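Local coordinates for iron-chelator utilization protein (PDB 4YHB) that probably uses its bound FAD to reduce the iron of ferric siderophores, releasing it for use by the cell, at residues 89-94 / 99-104; 145-148 / 154-157; 210-215 / 236-241. All coordinates share one frame; numbering follows the deposited sequence.

Contact 1. Residues 89-94 / 99-104; sequences YTVRRF and RLLTID. Unlike the reference sequence in segment 99-104: Arg-99 (reference Gly). With FAD (flavin-adenine dinucleotide), chain C.
Thr-102 N donates to Arg-93 O at 2.8 Å with an N-H...O angle of 165°, the firm backbone bond of a beta hairpin in the six-stranded antiparallel barrel of the FAD-binding domain. The return is split: Thr-102 O takes weak bonds from Arg-92 N (2.9 Å, poorly aligned) and Arg-93 N (3.4 Å). Two residues thus face one, a classic beta bulge. Beside the bulge, Arg-92 NE and Asp-104 OD2 form a long salt bridge of 3.5 Å. The guanidinium and carboxylate planes stand 71° apart, and a water linking NE to OD2 supplements the pair. A bend at chi2 (59°) brings Arg-92 CG and CD against the carboxylate at a slant; its OD1 pairs with Arg-34, while Arg-92 NH2 reaches Glu-160.

Both strands also grip the flavin. FAD N3 donates to Asp-104 O at 2.9 Å, and FAD O4 accepts from Thr-90 N at 3.0 Å, so the pyrimidine end of the isoalloxazine is read by one backbone group from each strand. A water that accepts from Asp-104 N lies between Thr-90 O and FAD O4. Tyr-89 turns the CD2-CE2 edge of its ring onto the flavin face, CD2 lying 3.3 Å from FAD N3. With an alanine here that edge is lost, which would probably open a gap over the pyrimidine and leave the flavin freer to shift.

Packing closes the hairpin. Arg-93 CB lies beside CB of Thr-102, a residue whose OG1 is bonded to Asp-36. Finally, Val-91 and Leu-101 cross at about a right angle, CG1 meeting CD1 at 3.7 Å.

Contact 2. Residues 145-148 / 154-157; sequences LLAD and AAAR
Leu-145 and Ala-155 begin the contact between strand 142-147 and helix 152-161, the first two elements of a beta-alpha-beta unit in the parallel five-stranded sheet, consistent with the NAD-binding-like domain of ferredoxin reductase relatives. Their CA atoms are 6.7 Å apart, the shortest CA-CA distance between the two segments. Leu-145 has CG beside its backbone N (chi1 -52°), and this carries CD1 alongside the helix until it lies 4.2 Å from Ala-155 O, a methyl group against a carbonyl oxygen. Its CB is 4.7 Å from Ala-155 CB, so the leucine flanks the alanine loosely. The backbone of Leu-145 is meanwhile bonded to Thr-169 and Phe-171 of strand 167-174, next in the sheet.

Leu-146 points away from the helix, as alternation along a strand requires, and packs against Val-223 and Ala-225 of strand 221-226. Ala-147 returns to the helix side, where its methyl group and that of Ala-155 point at each other. Ala-155 provides about half of the 113 Å² buried here, and no polar bond joins the two segments, so strand and helix meet through van der Waals packing. The small side chains on both sides let the helix backbone lie close above the strand, and Phe-172 of strand 167-174 touches both alanines, extending this apolar layer to the neighbouring strand. The closest meeting of side chains across the two segments is accordingly that of the alanines, Ala-147 CB lying 4.1 Å from Ala-155 CB.

Contact 3. Residues 210-215 / 236-241; sequences ALEQTE and RRLLKE
Leu-211 and Leu-238 reach toward each other tip to tip, CD2 to CD2 at 3.9 Å, and join helix 206-212 to helix 229-241 beside the parallel sheet of the Rossmann-like domain. Leu-238 CD2 is shared: Glu-212 CG also lies 3.9 Å from it, the two side chains crossing at about a right angle. Only the aliphatic stem of the glutamate takes part. Leu-239 comes in more loosely from the next position on its helix, its CD2 being 4.5 Å from Leu-211 CD2. The evidence for a light contact is consistent: no polar bond joins the segments, the nearest CA atoms, of Glu-212 and Leu-238, are 8.3 Å apart, and the area buried is 160 Å².

The torsions explain the meeting. Both Leu-211 (chi1 -177°) and Leu-238 (chi1 -168°) carry CG opposite the backbone N, which directs each leucine toward the other helix. Farther in, Leu-239 rests on Phe-250 and Val-252 of strand 250-256, so the inner edge of the contact is tied to the sheet, whereas Glu-212 lies on the solvent side.

The chain leaves the helix just after Leu-211 and Glu-212, and the bonds there probably help to set their position. Thr-214 N donates to Leu-211 O at 3.0 Å, and the chain then turns off. Thr-214 and Ala-210 both touch Phe-171 of strand 167-174. The carbonyl of Ala-210 is gripped twice: Gln-213 N reaches its O at 3.2 Å from one face of the carbonyl plane, and Thr-214 OG1 donates to the same O at 2.8 Å from the opposite face.

How the contacts relate
Along the chain the contacts follow in series, contact 1 in the FAD-binding barrel and contacts 2 and 3 in the parallel-sheet domain. Contact 2 is the middle one: its centre lies about 15 Å from that of contact 1 and about 16 Å from that of contact 3, whereas the centres of contacts 1 and 3 are about 31 Å apart. Across the domain boundary, Arg-157 NH1 probably donates to Val-91 O, and Ala-156 CB packs 3.7 Å from Arg-92 NH2. On the sheet's other face, Leu-146 CD2 meets Leu-211 CB at 3.9 Å. Strand 142-147 thus has helices on both faces, and neighbouring contacts touch in turn from the flavin-bearing hairpin to the outer helices.

Contact 1. Residues 89-94 / 99-104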
loop_
_atom_site.group_PDB
_atom_site.type_symbol
_atom_site.label_atom_id
_atom_site.label_comp_id
_atom_site.label_asym_id
_atom_site.label_seq_id
_atom_site.Cartn_x
_atom_site.Cartn_y
_atom_site.Cartn_z
ATOM N N TYR A 89 1.945 -1.946 5.863
ATOM C CA TYR A 89 0.881 -2.398 4.970
ATOM C C TYR A 89 -0.186 -1.312 4.868
ATOM O O TYR A 89 -0.486 -0.608 5.838
ATOM C CB TYR A 89 0.252 -3.726 5.458
ATOM C CG TYR A 89 1.115 -4.933 5.169
ATOM C CD1 TYR A 89 2.042 -5.378 6.097
ATOM C CD2 TYR A 89 1.030 -5.600 3.940
ATOM C CE1 TYR A 89 2.852 -6.465 5.838
ATOM C CE2 TYR A 89 1.847 -6.701 3.658
ATOM C CZ TYR A 89 2.759 -7.123 4.621
ATOM O OH TYR A 89 3.583 -8.197 4.391
ATOM N N THR A 90 -0.778 -1.201 3.689
ATOM C CA THR A 90 -1.802 -0.202 3.426
ATOM C C THR A 90 -3.146 -0.534 4.079
ATOM O O THR A 90 -3.535 -1.700 4.172
ATOM C CB THR A 90 -2.005 -0.038 1.905
ATOM O OG1 THR A 90 -0.769 0.385 1.312
ATOM C CG2 THR A 90 -3.115 0.987 1.585
ATOM N N VAL A 91 -3.845 0.506 4.542
ATOM C CA VAL A 91 -5.256 0.389 4.873
ATOM C C VAL A 91 -6.038 0.283 3.571
ATOM O O VAL A 91 -6.351 1.298 2.957
ATOM C CB VAL A 91 -5.751 1.602 5.704
ATOM C CG1 VAL A 91 -7.249 1.468 6.016
ATOM C CG2 VAL A 91 -4.943 1.715 6.973
ATOM N N ARG A 92 -6.316 -0.942 3.131
ATOM C CA ARG A 92 -7.058 -1.155 1.887
ATOM C C ARG A 92 -8.479 -0.616 1.996
ATOM O O ARG A 92 -8.980 0.008 1.072
ATOM C CB ARG A 92 -7.092 -2.643 1.520
ATOM C CG ARG A 92 -7.836 -2.951 0.204
ATOM C CD ARG A 92 -7.216 -2.238 -0.999
ATOM N NE ARG A 92 -8.017 -2.436 -2.215
ATOM C CZ ARG A 92 -9.117 -1.741 -2.488
ATOM N NH1 ARG A 92 -9.550 -0.831 -1.629
ATOM N NH2 ARG A 92 -9.796 -1.972 -3.599
ATOM N N ARG A 93 -9.124 -0.882 3.126
ATOM C CA ARG A 93 -10.402 -0.273 3.469
ATOM C C ARG A 93 -10.522 -0.231 4.981
ATOM O O ARG A 93 -9.981 -1.090 5.689
ATOM C CB ARG A 93 -11.606 -1.044 2.891
ATOM C CG ARG A 93 -11.697 -1.130 1.358
ATOM C CD ARG A 93 -13.075 -1.622 0.891
ATOM N NE ARG A 93 -13.131 -1.782 -0.562
ATOM C CZ ARG A 93 -13.300 -2.945 -1.182
ATOM N NH1 ARG A 93 -13.454 -4.064 -0.480
ATOM N NH2 ARG A 93 -13.335 -2.989 -2.511
ATOM N N PHE A 94 -11.231 0.770 5.478
ATOM C CA PHE A 94 -11.595 0.785 6.882
ATOM C C PHE A 94 -13.074 1.089 7.011
ATOM O O PHE A 94 -13.543 2.128 6.550
ATOM C CB PHE A 94 -10.786 1.809 7.669
ATOM C CG PHE A 94 -11.272 1.982 9.078
ATOM C CD1 PHE A 94 -11.410 0.883 9.910
ATOM C CD2 PHE A 94 -11.606 3.228 9.566
ATOM C CE1 PHE A 94 -11.868 1.023 11.215
ATOM C CE2 PHE A 94 -12.059 3.373 10.874
ATOM C CZ PHE A 94 -12.194 2.266 11.694
ATOM N N ARG A 99 -16.607 -2.100 11.968
ATOM C CA ARG A 99 -15.446 -2.183 12.851
ATOM C C ARG A 99 -14.455 -3.202 12.318
ATOM O O ARG A 99 -14.032 -4.105 13.036
ATOM C CB ARG A 99 -15.861 -2.534 14.283
ATOM C CG ARG A 99 -16.854 -1.547 14.869
ATOM C CD ARG A 99 -17.011 -1.711 16.378
ATOM N NE ARG A 99 -16.561 -0.512 17.081
ATOM C CZ ARG A 99 -15.625 -0.494 18.026
ATOM N NH1 ARG A 99 -15.035 -1.620 18.415
ATOM N NH2 ARG A 99 -15.289 0.656 18.591
ATOM N N LEU A 100 -14.101 -3.053 11.047
ATOM C CA LEU A 100 -13.187 -3.986 10.394
ATOM C C LEU A 100 -12.125 -3.245 9.582
ATOM O O LEU A 100 -12.445 -2.325 8.837
ATOM C CB LEU A 100 -13.962 -4.943 9.482
ATOM C CG LEU A 100 -14.810 -6.074 10.071
ATOM C CD1 LEU A 100 -15.524 -6.838 8.944
ATOM C CD2 LEU A 100 -13.973 -7.031 10.930
ATOM N N LEU A 101 -10.868 -3.650 9.748
ATOM C CA LEU A 101 -9.745 -3.108 8.991
ATOM C C LEU A 101 -9.340 -4.107 7.923
ATOM O O LEU A 101 -8.977 -5.233 8.253
ATOM C CB LEU A 101 -8.557 -2.820 9.915
ATOM C CG LEU A 101 -7.190 -2.580 9.269
ATOM C CD1 LEU A 101 -7.238 -1.383 8.325
ATOM C CD2 LEU A 101 -6.085 -2.403 10.333
ATOM N N THR A 102 -9.394 -3.695 6.654
ATOM C CA THR A 102 -9.036 -4.582 5.551
ATOM C C THR A 102 -7.614 -4.314 5.051
ATOM O O THR A 102 -7.232 -3.164 4.793
ATOM C CB THR A 102 -10.013 -4.446 4.372
ATOM O OG1 THR A 102 -11.333 -4.752 4.822
ATOM C CG2 THR A 102 -9.636 -5.409 3.240
ATOM N N ILE A 103 -6.838 -5.384 4.939
ATOM C CA ILE A 103 -5.470 -5.316 4.444
ATOM C C ILE A 103 -5.270 -6.307 3.309
ATOM O O ILE A 103 -5.616 -7.491 3.446
ATOM C CB ILE A 103 -4.437 -5.655 5.534
ATOM C CG1 ILE A 103 -4.715 -4.894 6.834
ATOM C CG2 ILE A 103 -2.998 -5.456 4.992
ATOM C CD1 ILE A 103 -4.165 -3.522 6.895
ATOM N N ASP A 104 -4.698 -5.831 2.205
ATOM C CA ASP A 104 -4.314 -6.705 1.098
ATOM C C ASP A 104 -2.830 -7.075 1.179
ATOM O O ASP A 104 -1.964 -6.194 1.099
ATOM C CB ASP A 104 -4.601 -6.015 -0.246
ATOM C CG ASP A 104 -6.063 -6.054 -0.626
ATOM O OD1 ASP A 104 -6.856 -6.590 0.163
ATOM O OD2 ASP A 104 -6.423 -5.557 -1.718
HETATM P PA FAD C . 10.870 -8.546 4.215
HETATM O O1A FAD C . 11.464 -9.219 5.461
HETATM O O2A FAD C . 10.713 -6.991 4.412
HETATM O O5B FAD C . 11.930 -8.710 3.014
HETATM C C5B FAD C . 12.573 -9.916 2.805
HETATM C C4B FAD C . 12.972 -10.031 1.321
HETATM O O4B FAD C . 11.855 -10.163 0.485
HETATM C C3B FAD C . 13.724 -8.865 0.836
HETATM O O3B FAD C . 14.705 -9.361 -0.017
HETATM C C2B FAD C . 12.766 -8.100 0.111
HETATM O O2B FAD C . 13.306 -7.380 -0.991
HETATM C C1B FAD C . 11.846 -9.114 -0.425
HETATM N N9A FAD C . 10.467 -8.675 -0.598
HETATM C C8A FAD C . 9.757 -7.881 0.231
HETATM N N7A FAD C . 8.524 -7.729 -0.271
HETATM C C5A FAD C . 8.440 -8.465 -1.403
HETATM C C6A FAD C . 7.432 -8.698 -2.340
HETATM N N6A FAD C . 6.153 -8.105 -2.164
HETATM N N1A FAD C . 7.677 -9.493 -3.394
HETATM C C2A FAD C . 8.888 -10.067 -3.563
HETATM N N3A FAD C . 9.875 -9.865 -2.684
HETATM C C4A FAD C . 9.675 -9.061 -1.616
HETATM N N1 FAD C . 2.835 -4.723 0.754
HETATM C C2 FAD C . 1.715 -5.421 0.561
HETATM O O2 FAD C . 1.780 -6.593 0.220
HETATM N N3 FAD C . 0.516 -4.793 0.760
HETATM C C4 FAD C . 0.440 -3.500 1.143
HETATM O O4 FAD C . -0.663 -2.999 1.313
HETATM C C4X FAD C . 1.596 -2.743 1.343
HETATM N N5 FAD C . 1.580 -1.415 1.727
HETATM C C5X FAD C . 2.744 -0.753 1.921
HETATM C C6 FAD C . 2.733 0.589 2.318
HETATM C C7 FAD C . 3.799 1.212 2.501
HETATM C C7M FAD C . 3.656 2.683 2.936
HETATM C C8 FAD C . 4.954 0.772 2.379
HETATM C C8M FAD C . 6.208 1.570 2.596
HETATM C C9 FAD C . 5.144 -0.529 1.996
HETATM C C9A FAD C . 4.005 -1.505 1.705
HETATM N N10 FAD C . 3.994 -2.773 1.324
HETATM C C10 FAD C . 2.822 -3.418 1.133
HETATM C "C1'" FAD C . 5.274 -3.479 1.097
HETATM C "C2'" FAD C . 5.716 -4.280 2.281
HETATM O "O2'" FAD C . 5.911 -3.445 3.354
HETATM C "C3'" FAD C . 7.037 -5.032 1.892
HETATM O "O3'" FAD C . 6.758 -5.790 0.758
HETATM C "C4'" FAD C . 7.683 -5.818 3.001
HETATM O "O4'" FAD C . 9.003 -6.015 2.722
HETATM C "C5'" FAD C . 7.055 -7.206 3.211
HETATM O "O5'" FAD C . 7.405 -7.789 4.443
HETATM P P FAD C . 8.144 -9.185 4.373
HETATM O O1P FAD C . 8.419 -9.481 5.864
HETATM O O2P FAD C . 7.239 -10.055 3.459
HETATM O O3P FAD C . 9.595 -9.420 3.792
HETATM O O HOH W 1 -3.438 -3.361 1.885
HETATM O O HOH W 2 -6.517 -3.881 -4.405
HETATM O O HOH W 3 -12.947 -2.897 5.990
#

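Contact 2. Residues 145-148 / 154-157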
loop_
_atom_site.group_PDB
_atom_site.type_symbol
_atom_site.label_atom_id
_atom_site.label_comp_id
_atom_site.label_asym_id
_atom_site.label_seq_id
_atom_site.Cartn_x
_atom_site.Cartn_y
_atom_site.Cartn_z
ATOM N N LEU A 145 -1.719 6.779 -12.317
ATOM C CA LEU A 145 -1.280 5.892 -11.235
ATOM C C LEU A 145 -0.423 4.737 -11.741
ATOM O O LEU A 145 -0.797 4.040 -12.687
ATOM C CB LEU A 145 -2.495 5.344 -10.495
ATOM C CG LEU A 145 -3.500 6.385 -10.008
ATOM C CD1 LEU A 145 -4.816 5.718 -9.735
ATOM C CD2 LEU A 145 -2.993 7.051 -8.747
ATOM N N LEU A 146 0.732 4.550 -11.117
ATOM C CA LEU A 146 1.627 3.444 -11.431
ATOM C C LEU A 146 1.880 2.650 -10.152
ATOM O O LEU A 146 2.105 3.228 -9.077
ATOM C CB LEU A 146 2.940 3.954 -12.032
ATOM C CG LEU A 146 2.787 4.865 -13.257
ATOM C CD1 LEU A 146 3.080 6.303 -12.887
ATOM C CD2 LEU A 146 3.696 4.413 -14.382
ATOM N N ALA A 147 1.808 1.326 -10.242
ATOM C CA ALA A 147 1.958 0.508 -9.045
ATOM C C ALA A 147 2.313 -0.920 -9.405
ATOM O O ALA A 147 1.749 -1.478 -10.342
ATOM C CB ALA A 147 0.663 0.532 -8.209
ATOM N N ASP A 148 3.254 -1.510 -8.670
ATOM C CA ASP A 148 3.403 -2.963 -8.712
ATOM C C ASP A 148 2.498 -3.519 -7.607
ATOM O O ASP A 148 1.737 -2.753 -7.012
ATOM C CB ASP A 148 4.885 -3.383 -8.584
ATOM C CG ASP A 148 5.458 -3.256 -7.159
ATOM O OD1 ASP A 148 4.800 -2.754 -6.213
ATOM O OD2 ASP A 148 6.622 -3.681 -6.998
ATOM N N ALA A 154 -3.134 0.612 -2.311
ATOM C CA ALA A 154 -3.317 2.050 -2.209
ATOM C C ALA A 154 -3.875 2.616 -3.515
ATOM O O ALA A 154 -4.807 3.410 -3.484
ATOM C CB ALA A 154 -2.000 2.735 -1.845
ATOM N N ALA A 155 -3.303 2.217 -4.653
ATOM C CA ALA A 155 -3.787 2.699 -5.954
ATOM C C ALA A 155 -5.251 2.329 -6.197
ATOM O O ALA A 155 -6.038 3.158 -6.667
ATOM C CB ALA A 155 -2.908 2.158 -7.096
ATOM N N ALA A 156 -5.618 1.092 -5.867
ATOM C CA ALA A 156 -6.988 0.630 -6.063
ATOM C C ALA A 156 -7.949 1.375 -5.138
ATOM O O ALA A 156 -9.064 1.732 -5.546
ATOM C CB ALA A 156 -7.088 -0.875 -5.837
ATOM N N ARG A 157 -7.518 1.622 -3.901
ATOM C CA ARG A 157 -8.344 2.384 -2.968
ATOM C C ARG A 157 -8.585 3.788 -3.506
ATOM O O ARG A 157 -9.695 4.299 -3.435
ATOM C CB ARG A 157 -7.706 2.468 -1.578
ATOM C CG ARG A 157 -8.499 3.377 -0.646
ATOM C CD ARG A 157 -8.021 3.320 0.790
ATOM N NE ARG A 157 -8.697 4.339 1.604
ATOM C CZ ARG A 157 -8.436 4.566 2.887
ATOM N NH1 ARG A 157 -7.519 3.834 3.506
ATOM N NH2 ARG A 157 -9.092 5.523 3.553
#

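Contact 3. Residues 210-215 / 236-241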
loop_
_atom_site.group_PDB
_atom_site.type_symbol
_atom_site.label_atom_id
_atom_site.label_comp_id
_atom_site.label_asym_id
_atom_site.label_seq_id
_atom_site.Cartn_x
_atom_site.Cartn_y
_atom_site.Cartn_z
ATOM N N ALA A 210 5.888 2.037 -19.608
ATOM C CA ALA A 210 4.511 2.479 -19.841
ATOM C C ALA A 210 4.368 3.995 -19.678
ATOM O O ALA A 210 3.676 4.651 -20.459
ATOM C CB ALA A 210 3.555 1.757 -18.900
ATOM N N LEU A 211 5.016 4.541 -18.652
ATOM C CA LEU A 211 5.014 5.981 -18.396
ATOM C C LEU A 211 5.623 6.777 -19.559
ATOM O O LEU A 211 5.092 7.818 -19.961
ATOM C CB LEU A 211 5.782 6.290 -17.112
ATOM C CG LEU A 211 5.800 7.753 -16.669
ATOM C CD1 LEU A 211 4.398 8.238 -16.345
ATOM C CD2 LEU A 211 6.716 7.920 -15.469
ATOM N N GLU A 212 6.734 6.271 -20.084
ATOM C CA GLU A 212 7.427 6.886 -21.215
ATOM C C GLU A 212 6.557 6.977 -22.465
ATOM O O GLU A 212 6.753 7.867 -23.300
ATOM C CB GLU A 212 8.706 6.112 -21.544
ATOM C CG GLU A 212 9.841 6.340 -20.557
ATOM C CD GLU A 212 11.120 5.625 -20.955
ATOM O OE1 GLU A 212 11.051 4.685 -21.781
ATOM O OE2 GLU A 212 12.196 6.002 -20.438
ATOM N N GLN A 213 5.596 6.066 -22.594
ATOM C CA GLN A 213 4.727 6.043 -23.761
ATOM C C GLN A 213 3.466 6.864 -23.564
ATOM O O GLN A 213 2.636 6.943 -24.461
ATOM C CB GLN A 213 4.339 4.603 -24.114
ATOM C CG GLN A 213 5.505 3.747 -24.507
ATOM C CD GLN A 213 6.166 4.240 -25.771
ATOM O OE1 GLN A 213 5.511 4.816 -26.644
ATOM N NE2 GLN A 213 7.469 4.051 -25.863
ATOM N N THR A 214 3.321 7.475 -22.393
ATOM C CA THR A 214 2.078 8.141 -22.038
ATOM C C THR A 214 2.159 9.646 -22.265
ATOM O O THR A 214 3.011 10.319 -21.696
ATOM C CB THR A 214 1.714 7.870 -20.558
ATOM O OG1 THR A 214 1.590 6.457 -20.355
ATOM C CG2 THR A 214 0.415 8.540 -20.198
ATOM N N GLU A 215 1.262 10.169 -23.092
ATOM C CA GLU A 215 1.219 11.602 -23.344
ATOM C C GLU A 215 0.701 12.314 -22.102
ATOM O O GLU A 215 -0.228 11.837 -21.451
ATOM C CB GLU A 215 0.338 11.910 -24.555
ATOM C CG GLU A 215 0.451 13.340 -25.064
ATOM C CD GLU A 215 -0.094 13.506 -26.477
ATOM O OE1 GLU A 215 -0.149 12.497 -27.216
ATOM O OE2 GLU A 215 -0.464 14.643 -26.847
ATOM N N ARG A 236 10.923 8.879 -11.058
ATOM C CA ARG A 236 11.087 10.146 -10.345
ATOM C C ARG A 236 11.844 11.154 -11.222
ATOM O O ARG A 236 11.401 12.286 -11.420
ATOM C CB ARG A 236 11.822 9.899 -9.022
ATOM C CG ARG A 236 12.192 11.133 -8.221
ATOM C CD ARG A 236 12.930 10.749 -6.920
ATOM N NE ARG A 236 12.073 10.042 -5.960
ATOM C CZ ARG A 236 12.117 8.731 -5.711
ATOM N NH1 ARG A 236 12.977 7.947 -6.347
ATOM N NH2 ARG A 236 11.292 8.198 -4.818
ATOM N N ARG A 237 12.967 10.703 -11.775
ATOM C CA ARG A 237 13.828 11.530 -12.615
ATOM C C ARG A 237 13.085 12.055 -13.844
ATOM O O ARG A 237 13.194 13.232 -14.197
ATOM C CB ARG A 237 15.070 10.744 -13.044
ATOM C CG ARG A 237 16.089 10.570 -11.942
ATOM C CD ARG A 237 17.318 9.777 -12.438
ATOM N NE ARG A 237 17.103 8.333 -12.497
ATOM C CZ ARG A 237 17.485 7.559 -13.502
ATOM N NH1 ARG A 237 18.031 8.097 -14.586
ATOM N NH2 ARG A 237 17.260 6.255 -13.435
ATOM N N LEU A 238 12.298 11.191 -14.468
ATOM C CA LEU A 238 11.563 11.553 -15.669
ATOM C C LEU A 238 10.548 12.654 -15.371
ATOM O O LEU A 238 10.384 13.592 -16.151
ATOM C CB LEU A 238 10.874 10.319 -16.243
ATOM C CG LEU A 238 10.278 10.430 -17.638
ATOM C CD1 LEU A 238 11.383 10.668 -18.665
ATOM C CD2 LEU A 238 9.506 9.167 -17.954
ATOM N N LEU A 239 9.878 12.539 -14.230
ATOM C CA LEU A 239 8.883 13.523 -13.821
ATOM C C LEU A 239 9.520 14.871 -13.508
ATOM O O LEU A 239 8.970 15.919 -13.839
ATOM C CB LEU A 239 8.106 13.020 -12.602
ATOM C CG LEU A 239 7.279 11.753 -12.834
ATOM C CD1 LEU A 239 6.723 11.213 -11.519
ATOM C CD2 LEU A 239 6.156 12.034 -13.811
ATOM N N LYS A 240 10.676 14.838 -12.857
ATOM C CA LYS A 240 11.372 16.063 -12.486
ATOM C C LYS A 240 11.961 16.753 -13.715
ATOM O O LYS A 240 11.952 17.985 -13.809
ATOM C CB LYS A 240 12.468 15.763 -11.462
ATOM C CG LYS A 240 11.970 15.710 -10.026
ATOM C CD LYS A 240 12.780 14.737 -9.189
ATOM C CE LYS A 240 14.278 14.955 -9.353
ATOM N NZ LYS A 240 15.057 14.019 -8.485
ATOM N N GLU A 241 12.462 15.955 -14.656
ATOM C CA GLU A 241 13.057 16.481 -15.882
ATOM C C GLU A 241 12.032 17.174 -16.774
ATOM O O GLU A 241 12.394 17.963 -17.645
ATOM C CB GLU A 241 13.746 15.368 -16.669
ATOM C CG GLU A 241 15.040 14.881 -16.053
ATOM C CD GLU A 241 15.708 13.816 -16.896
ATOM O OE1 GLU A 241 15.116 13.408 -17.920
ATOM O OE2 GLU A 241 16.826 13.390 -16.533
#